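Local coordinates for cytoplasmic protein (Cryptococcus neoformans var. grubii serotype A, PDB 7LPO) that probably hydrolyses steryl beta-glucosides as a family 5 glycoside hydrolase of a pathogenic fungus, at residues P142-W147 / T210-F215; F214-K219 / F235-F240. One frame throughout, in Å; residues are numbered along the deposited sequence.

Interaction 1 of 2, residues P142-W147 / T210-F215; sequences PHQDVW and TIWTFF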
loop_
_atom_site.group_PDB
_atom_site.type_symbol
_atom_site.label_atom_id
_atom_site.label_comp_id
_atom_site.label_asym_id
_atom_site.label_seq_id
_atom_site.Cartn_x
_atom_site.Cartn_y
_atom_site.Cartn_z
ATOM N N PRO A 142 -1.409 -9.028 -1.280
ATOM C CA PRO A 142 -2.848 -9.267 -1.091
ATOM C C PRO A 142 -3.524 -7.997 -0.602
ATOM O O PRO A 142 -3.381 -7.606 0.564
ATOM C CB PRO A 142 -2.895 -10.376 -0.031
ATOM C CG PRO A 142 -1.507 -10.609 0.394
ATOM C CD PRO A 142 -0.630 -9.537 -0.148
ATOM N N HIS A 143 -4.240 -7.326 -1.490
ATOM C CA HIS A 143 -4.585 -5.931 -1.288
ATOM C C HIS A 143 -6.045 -5.773 -0.897
ATOM O O HIS A 143 -6.923 -6.474 -1.411
ATOM C CB HIS A 143 -4.302 -5.113 -2.550
ATOM C CG HIS A 143 -4.337 -3.636 -2.317
ATOM N ND1 HIS A 143 -3.198 -2.889 -2.105
ATOM C CD2 HIS A 143 -5.378 -2.773 -2.227
ATOM C CE1 HIS A 143 -3.534 -1.627 -1.909
ATOM N NE2 HIS A 143 -4.851 -1.530 -1.970
ATOM N N GLN A 144 -6.285 -4.823 0.002
ATOM C CA GLN A 144 -7.620 -4.430 0.415
ATOM C C GLN A 144 -7.568 -2.984 0.897
ATOM O O GLN A 144 -6.521 -2.474 1.309
ATOM C CB GLN A 144 -8.170 -5.362 1.513
ATOM C CG GLN A 144 -7.526 -5.187 2.882
ATOM C CD GLN A 144 -8.086 -4.009 3.666
ATOM O OE1 GLN A 144 -9.261 -3.686 3.567
ATOM N NE2 GLN A 144 -7.241 -3.373 4.455
ATOM N N ASP A 145 -8.723 -2.333 0.836
ATOM C CA ASP A 145 -8.933 -1.020 1.421
ATOM C C ASP A 145 -10.319 -1.042 2.039
ATOM O O ASP A 145 -11.287 -1.394 1.362
ATOM C CB ASP A 145 -8.828 0.100 0.379
ATOM C CG ASP A 145 -7.473 0.162 -0.270
ATOM O OD1 ASP A 145 -6.529 0.671 0.383
ATOM O OD2 ASP A 145 -7.350 -0.293 -1.431
ATOM N N VAL A 146 -10.403 -0.690 3.320
ATOM C CA VAL A 146 -11.644 -0.685 4.093
ATOM C C VAL A 146 -12.481 -1.920 3.783
ATOM O O VAL A 146 -13.691 -1.832 3.534
ATOM C CB VAL A 146 -12.434 0.621 3.872
ATOM C CG1 VAL A 146 -11.649 1.790 4.465
ATOM C CG2 VAL A 146 -12.702 0.889 2.418
ATOM N N TRP A 147 -11.808 -3.072 3.835
ATOM C CA TRP A 147 -12.340 -4.429 3.730
ATOM C C TRP A 147 -12.680 -4.862 2.309
ATOM O O TRP A 147 -12.251 -5.944 1.890
ATOM C CB TRP A 147 -13.580 -4.634 4.608
ATOM C CG TRP A 147 -14.070 -6.070 4.551
ATOM C CD1 TRP A 147 -15.186 -6.525 3.925
ATOM C CD2 TRP A 147 -13.424 -7.227 5.102
ATOM N NE1 TRP A 147 -15.283 -7.888 4.053
ATOM C CE2 TRP A 147 -14.214 -8.344 4.771
ATOM C CE3 TRP A 147 -12.248 -7.425 5.833
ATOM C CZ2 TRP A 147 -13.875 -9.639 5.157
ATOM C CZ3 TRP A 147 -11.919 -8.705 6.225
ATOM C CH2 TRP A 147 -12.728 -9.800 5.885
ATOM N N THR A 210 -17.278 -3.540 12.597
ATOM C CA THR A 210 -17.737 -4.884 12.917
ATOM C C THR A 210 -16.867 -5.927 12.238
ATOM O O THR A 210 -16.358 -6.845 12.891
ATOM C CB THR A 210 -19.197 -5.055 12.495
ATOM O OG1 THR A 210 -20.004 -4.128 13.222
ATOM C CG2 THR A 210 -19.681 -6.477 12.769
ATOM N N ILE A 211 -16.674 -5.783 10.926
ATOM C CA ILE A 211 -16.082 -6.855 10.138
ATOM C C ILE A 211 -14.648 -7.108 10.570
ATOM O O ILE A 211 -14.222 -8.261 10.686
ATOM C CB ILE A 211 -16.175 -6.526 8.637
ATOM C CG1 ILE A 211 -17.627 -6.613 8.174
ATOM C CG2 ILE A 211 -15.316 -7.490 7.823
ATOM C CD1 ILE A 211 -17.888 -5.952 6.823
ATOM N N TRP A 212 -13.881 -6.037 10.807
ATOM C CA TRP A 212 -12.496 -6.206 11.226
ATOM C C TRP A 212 -12.398 -6.797 12.627
ATOM O O TRP A 212 -11.458 -7.543 12.911
ATOM C CB TRP A 212 -11.768 -4.868 11.153
ATOM C CG TRP A 212 -11.411 -4.453 9.773
ATOM C CD1 TRP A 212 -11.900 -3.383 9.095
ATOM C CD2 TRP A 212 -10.491 -5.109 8.888
ATOM N NE1 TRP A 212 -11.334 -3.322 7.842
ATOM C CE2 TRP A 212 -10.469 -4.372 7.689
ATOM C CE3 TRP A 212 -9.683 -6.248 8.995
ATOM C CZ2 TRP A 212 -9.666 -4.725 6.605
ATOM C CZ3 TRP A 212 -8.885 -6.597 7.920
ATOM C CH2 TRP A 212 -8.884 -5.838 6.737
ATOM N N THR A 213 -13.343 -6.479 13.514
ATOM C CA THR A 213 -13.354 -7.108 14.833
ATOM C C THR A 213 -13.621 -8.607 14.710
ATOM O O THR A 213 -12.999 -9.419 15.410
ATOM C CB THR A 213 -14.406 -6.436 15.720
ATOM O OG1 THR A 213 -14.134 -5.035 15.842
ATOM C CG2 THR A 213 -14.426 -7.030 17.114
ATOM N N PHE A 214 -14.544 -8.986 13.816
ATOM C CA PHE A 214 -14.751 -10.392 13.481
ATOM C C PHE A 214 -13.453 -11.023 12.982
ATOM O O PHE A 214 -12.991 -12.038 13.514
ATOM C CB PHE A 214 -15.850 -10.520 12.408
ATOM C CG PHE A 214 -17.264 -10.316 12.907
ATOM C CD1 PHE A 214 -17.560 -10.228 14.254
ATOM C CD2 PHE A 214 -18.315 -10.239 12.000
ATOM C CE1 PHE A 214 -18.882 -10.076 14.690
ATOM C CE2 PHE A 214 -19.636 -10.073 12.432
ATOM C CZ PHE A 214 -19.917 -9.990 13.773
ATOM N N PHE A 215 -12.846 -10.414 11.958
ATOM C CA PHE A 215 -11.700 -11.017 11.277
ATOM C C PHE A 215 -10.564 -11.343 12.242
ATOM O O PHE A 215 -10.004 -12.445 12.206
ATOM C CB PHE A 215 -11.207 -10.073 10.176
ATOM C CG PHE A 215 -10.158 -10.671 9.270
ATOM C CD1 PHE A 215 -10.520 -11.509 8.221
ATOM C CD2 PHE A 215 -8.812 -10.379 9.452
ATOM C CE1 PHE A 215 -9.575 -12.047 7.380
ATOM C CE2 PHE A 215 -7.857 -10.921 8.604
ATOM C CZ PHE A 215 -8.253 -11.759 7.561
#

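Interaction 2 of 2, residues F214-K219 / F235-F240; sequences FFFAGK and FLQDHF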
loop_
_atom_site.group_PDB
_atom_site.type_symbol
_atom_site.label_atom_id
_atom_site.label_comp_id
_atom_site.label_asym_id
_atom_site.label_seq_id
_atom_site.Cartn_x
_atom_site.Cartn_y
_atom_site.Cartn_z
ATOM N N PHE A 214 -14.544 -8.986 13.816
ATOM C CA PHE A 214 -14.751 -10.392 13.481
ATOM C C PHE A 214 -13.453 -11.023 12.982
ATOM O O PHE A 214 -12.991 -12.038 13.514
ATOM C CB PHE A 214 -15.850 -10.520 12.408
ATOM C CG PHE A 214 -17.264 -10.316 12.907
ATOM C CD1 PHE A 214 -17.560 -10.228 14.254
ATOM C CD2 PHE A 214 -18.315 -10.239 12.000
ATOM C CE1 PHE A 214 -18.882 -10.076 14.690
ATOM C CE2 PHE A 214 -19.636 -10.073 12.432
ATOM C CZ PHE A 214 -19.917 -9.990 13.773
ATOM N N PHE A 215 -12.846 -10.414 11.958
ATOM C CA PHE A 215 -11.700 -11.017 11.277
ATOM C C PHE A 215 -10.564 -11.343 12.242
ATOM O O PHE A 215 -10.004 -12.445 12.206
ATOM C CB PHE A 215 -11.207 -10.073 10.176
ATOM C CG PHE A 215 -10.158 -10.671 9.270
ATOM C CD1 PHE A 215 -10.520 -11.509 8.221
ATOM C CD2 PHE A 215 -8.812 -10.379 9.452
ATOM C CE1 PHE A 215 -9.575 -12.047 7.380
ATOM C CE2 PHE A 215 -7.857 -10.921 8.604
ATOM C CZ PHE A 215 -8.253 -11.759 7.561
ATOM N N PHE A 216 -10.183 -10.389 13.086
ATOM C CA PHE A 216 -8.996 -10.530 13.912
ATOM C C PHE A 216 -9.287 -11.032 15.311
ATOM O O PHE A 216 -8.372 -11.544 15.959
ATOM C CB PHE A 216 -8.259 -9.191 14.046
ATOM C CG PHE A 216 -7.467 -8.814 12.847
ATOM C CD1 PHE A 216 -6.435 -9.613 12.402
ATOM C CD2 PHE A 216 -7.757 -7.660 12.157
ATOM C CE1 PHE A 216 -5.709 -9.269 11.296
ATOM C CE2 PHE A 216 -7.024 -7.305 11.046
ATOM C CZ PHE A 216 -5.997 -8.107 10.619
ATOM N N ALA A 217 -10.526 -10.889 15.803
ATOM C CA ALA A 217 -10.780 -11.181 17.209
ATOM C C ALA A 217 -12.206 -11.638 17.487
ATOM O O ALA A 217 -12.676 -11.481 18.620
ATOM C CB ALA A 217 -10.467 -9.927 18.059
ATOM N N GLY A 218 -12.898 -12.195 16.493
ATOM C CA GLY A 218 -14.250 -12.683 16.719
ATOM C C GLY A 218 -14.362 -13.648 17.884
ATOM O O GLY A 218 -15.359 -13.648 18.609
ATOM N N LYS A 219 -13.341 -14.483 18.091
ATOM C CA LYS A 219 -13.417 -15.469 19.170
ATOM C C LYS A 219 -13.391 -14.817 20.547
ATOM O O LYS A 219 -13.854 -15.422 21.520
ATOM C CB LYS A 219 -12.271 -16.480 19.052
ATOM C CG LYS A 219 -12.431 -17.462 17.904
ATOM C CD LYS A 219 -11.264 -18.442 17.829
ATOM C CE LYS A 219 -10.086 -17.844 17.072
ATOM N NZ LYS A 219 -9.098 -18.881 16.623
ATOM N N PHE A 235 -13.469 -18.649 10.147
ATOM C CA PHE A 235 -14.067 -18.718 8.820
ATOM C C PHE A 235 -13.443 -17.678 7.890
ATOM O O PHE A 235 -12.929 -18.017 6.819
ATOM C CB PHE A 235 -15.584 -18.533 8.953
ATOM C CG PHE A 235 -16.345 -18.715 7.674
ATOM C CD1 PHE A 235 -16.551 -17.646 6.817
ATOM C CD2 PHE A 235 -16.878 -19.945 7.340
ATOM C CE1 PHE A 235 -17.262 -17.812 5.640
ATOM C CE2 PHE A 235 -17.582 -20.117 6.166
ATOM C CZ PHE A 235 -17.778 -19.053 5.320
ATOM N N LEU A 236 -13.439 -16.407 8.301
ATOM C CA LEU A 236 -12.905 -15.360 7.430
ATOM C C LEU A 236 -11.403 -15.520 7.218
ATOM O O LEU A 236 -10.924 -15.454 6.081
ATOM C CB LEU A 236 -13.218 -13.976 8.002
ATOM C CG LEU A 236 -14.700 -13.597 8.056
ATOM C CD1 LEU A 236 -14.947 -12.245 8.745
ATOM C CD2 LEU A 236 -15.299 -13.595 6.657
ATOM N N GLN A 237 -10.633 -15.731 8.293
ATOM C CA GLN A 237 -9.183 -15.822 8.129
ATOM C C GLN A 237 -8.797 -17.048 7.307
ATOM O O GLN A 237 -7.917 -16.970 6.444
ATOM C CB GLN A 237 -8.478 -15.859 9.492
ATOM C CG GLN A 237 -8.471 -14.536 10.243
ATOM C CD GLN A 237 -7.356 -14.442 11.288
ATOM O OE1 GLN A 237 -6.232 -14.912 11.074
ATOM N NE2 GLN A 237 -7.663 -13.810 12.418
ATOM N N ASP A 238 -9.443 -18.193 7.558
ATOM C CA ASP A 238 -9.102 -19.411 6.824
ATOM C C ASP A 238 -9.415 -19.275 5.338
ATOM O O ASP A 238 -8.666 -19.775 4.492
ATOM C CB ASP A 238 -9.852 -20.617 7.403
ATOM C CG ASP A 238 -9.306 -21.067 8.743
ATOM O OD1 ASP A 238 -8.301 -20.500 9.215
ATOM O OD2 ASP A 238 -9.895 -21.991 9.340
ATOM N N HIS A 239 -10.531 -18.633 4.990
ATOM C CA HIS A 239 -10.846 -18.488 3.569
ATOM C C HIS A 239 -9.875 -17.521 2.892
ATOM O O HIS A 239 -9.456 -17.746 1.751
ATOM C CB HIS A 239 -12.300 -18.036 3.384
ATOM C CG HIS A 239 -13.292 -19.158 3.451
ATOM N ND1 HIS A 239 -13.846 -19.592 4.637
ATOM C CD2 HIS A 239 -13.821 -19.946 2.481
ATOM C CE1 HIS A 239 -14.673 -20.597 4.395
ATOM N NE2 HIS A 239 -14.672 -20.837 3.095
ATOM N N PHE A 240 -9.470 -16.458 3.593
ATOM C CA PHE A 240 -8.514 -15.519 3.007
ATOM C C PHE A 240 -7.147 -16.170 2.829
ATOM O O PHE A 240 -6.517 -16.048 1.773
ATOM C CB PHE A 240 -8.405 -14.265 3.880
ATOM C CG PHE A 240 -7.242 -13.380 3.524
ATOM C CD1 PHE A 240 -7.260 -12.621 2.365
ATOM C CD2 PHE A 240 -6.128 -13.321 4.338
ATOM C CE1 PHE A 240 -6.180 -11.816 2.031
ATOM C CE2 PHE A 240 -5.061 -12.524 4.015
ATOM C CZ PHE A 240 -5.084 -11.765 2.866
HETATM O O HOH W 1 -6.169 -12.815 14.896
#

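Interaction 1 of 2, residues P142-W147 / T210-F215
Trp-147 receives the CG2 methyl of Ile-211 on one face of its indole. The methyl carbon lies 3.4 Å from the centroid of the Trp-147 six-membered ring and 16° off the ring normal, a CH-pi contact over the ring centre; the indole atom nearest to Ile-211 CG2 is Trp-147 CD2, at 3.3 Å. The rim of the same indole engages two further rings. Trp-147 and Trp-212 form a T-shaped stack, their six-membered ring centroids 5.1 Å apart and their planes at 90°, with the Trp-147 edge directed at the Trp-212 face. CE3 of Trp-147 makes this approach, 3.8 Å from Trp-212 CZ2. A second, offset edge-to-face stack turns the edge of Trp-147 toward the Phe-215 face, with Trp-147 CH2 and Phe-215 CD1 3.6 Å apart. Setting CG of Trp-147 opposite the backbone N (chi1 -177°) carries the indole across to helix 206-221.

Strand 137-143 is one of the parallel strands of a barrel, consistent with the (beta/alpha)8 fold of glycoside hydrolase family 5, and the aromatic cluster joins the loop after this strand to the helix.

Gln-144 supplies the second anchor. Its amide stands steeply against the Trp-212 ring at the ring's edge, with Gln-144 OE1 3.2 Å from Trp-212 CZ2. That oxygen also accepts a hydrogen bond from Trp-147 N at 2.6 Å, nearly in line with the C=O bond, so Gln-144 fixes the backbone from which the indole springs. Gln-144 NE2 in turn donates to Asn-270 O. Both indole nitrogens have partners farther out: Trp-147 NE1 pairs with Thr-160 OG1 and Trp-212 NE1 with Asn-208 OD1. On the strand side, His-143 NE2 donates to Asp-145 OD2 at 2.8 Å, and Lys-48 forms a salt bridge with that carboxylate.

Interaction 2 of 2, residues F214-K219 / F235-F240
Gln-237 runs nearly perpendicular to the Phe-215 side chain and lays its CG over the middle of the ring face, 3.9 Å from the Phe-215 centroid, as a CH-pi contact. Because the Gln-237 chain stays extended beyond CG, its amide passes on from the ring, at only 25° to the ring plane, to the backbone of Phe-215. There Gln-237 NE2 donates to Phe-215 O at 2.7 Å with an N-H...O angle of 157°. The usual helical donor to this carbonyl, Lys-219 N, is 7.1 Å from Phe-215 O and is bonded instead to Gln-233 OE1. A water adds a bridge, donating to Phe-216 O at 2.8 Å and accepting from Gln-237 NE2 at 3.1 Å. The other end of the amide, Gln-237 OE1, is held by His-408 ND1, whose ring also meets Phe-215.

Two apolar side chains of helix 232-254 also pack on the Phe-215 ring. Leu-236 comes in obliquely, its CB 3.7 Å from Phe-215 CD1, and Phe-240 brings CD2 to the ring edge, 4.2 Å from Phe-215 CZ.

The axes of segments 214-219 and 235-240 approach to 8.7 Å with their directions 136° apart, more antiparallel than parallel. Helix 232-254 leads into strand 263-267, the parallel neighbour of strand 137-143, as expected for an outer helix of a family 5 (beta/alpha)8 barrel.

How the interactions relate
Interactions 1 and 2 have centres about 9 Å apart and follow one another along helix 206-221, sharing Phe-214 and Phe-215. The Phe-215 ring joins them: Trp-147 meets it from the loop after strand 137-143, while Leu-236, Gln-237 and Phe-240 meet it from helix 232-254. A second, direct link bypasses the shared helix, with Pro-142 CB 3.9 Å from Phe-240 CZ in apolar packing. The two buried contacts are therefore continuous with each other. In family 5 enzymes the active site lies at the C-terminal ends of the barrel strands; Asn-270, whose O is hydrogen-bonded by Gln-144 NE2 in interaction 1, probably belongs to the family's Asn-Glu-Pro motif.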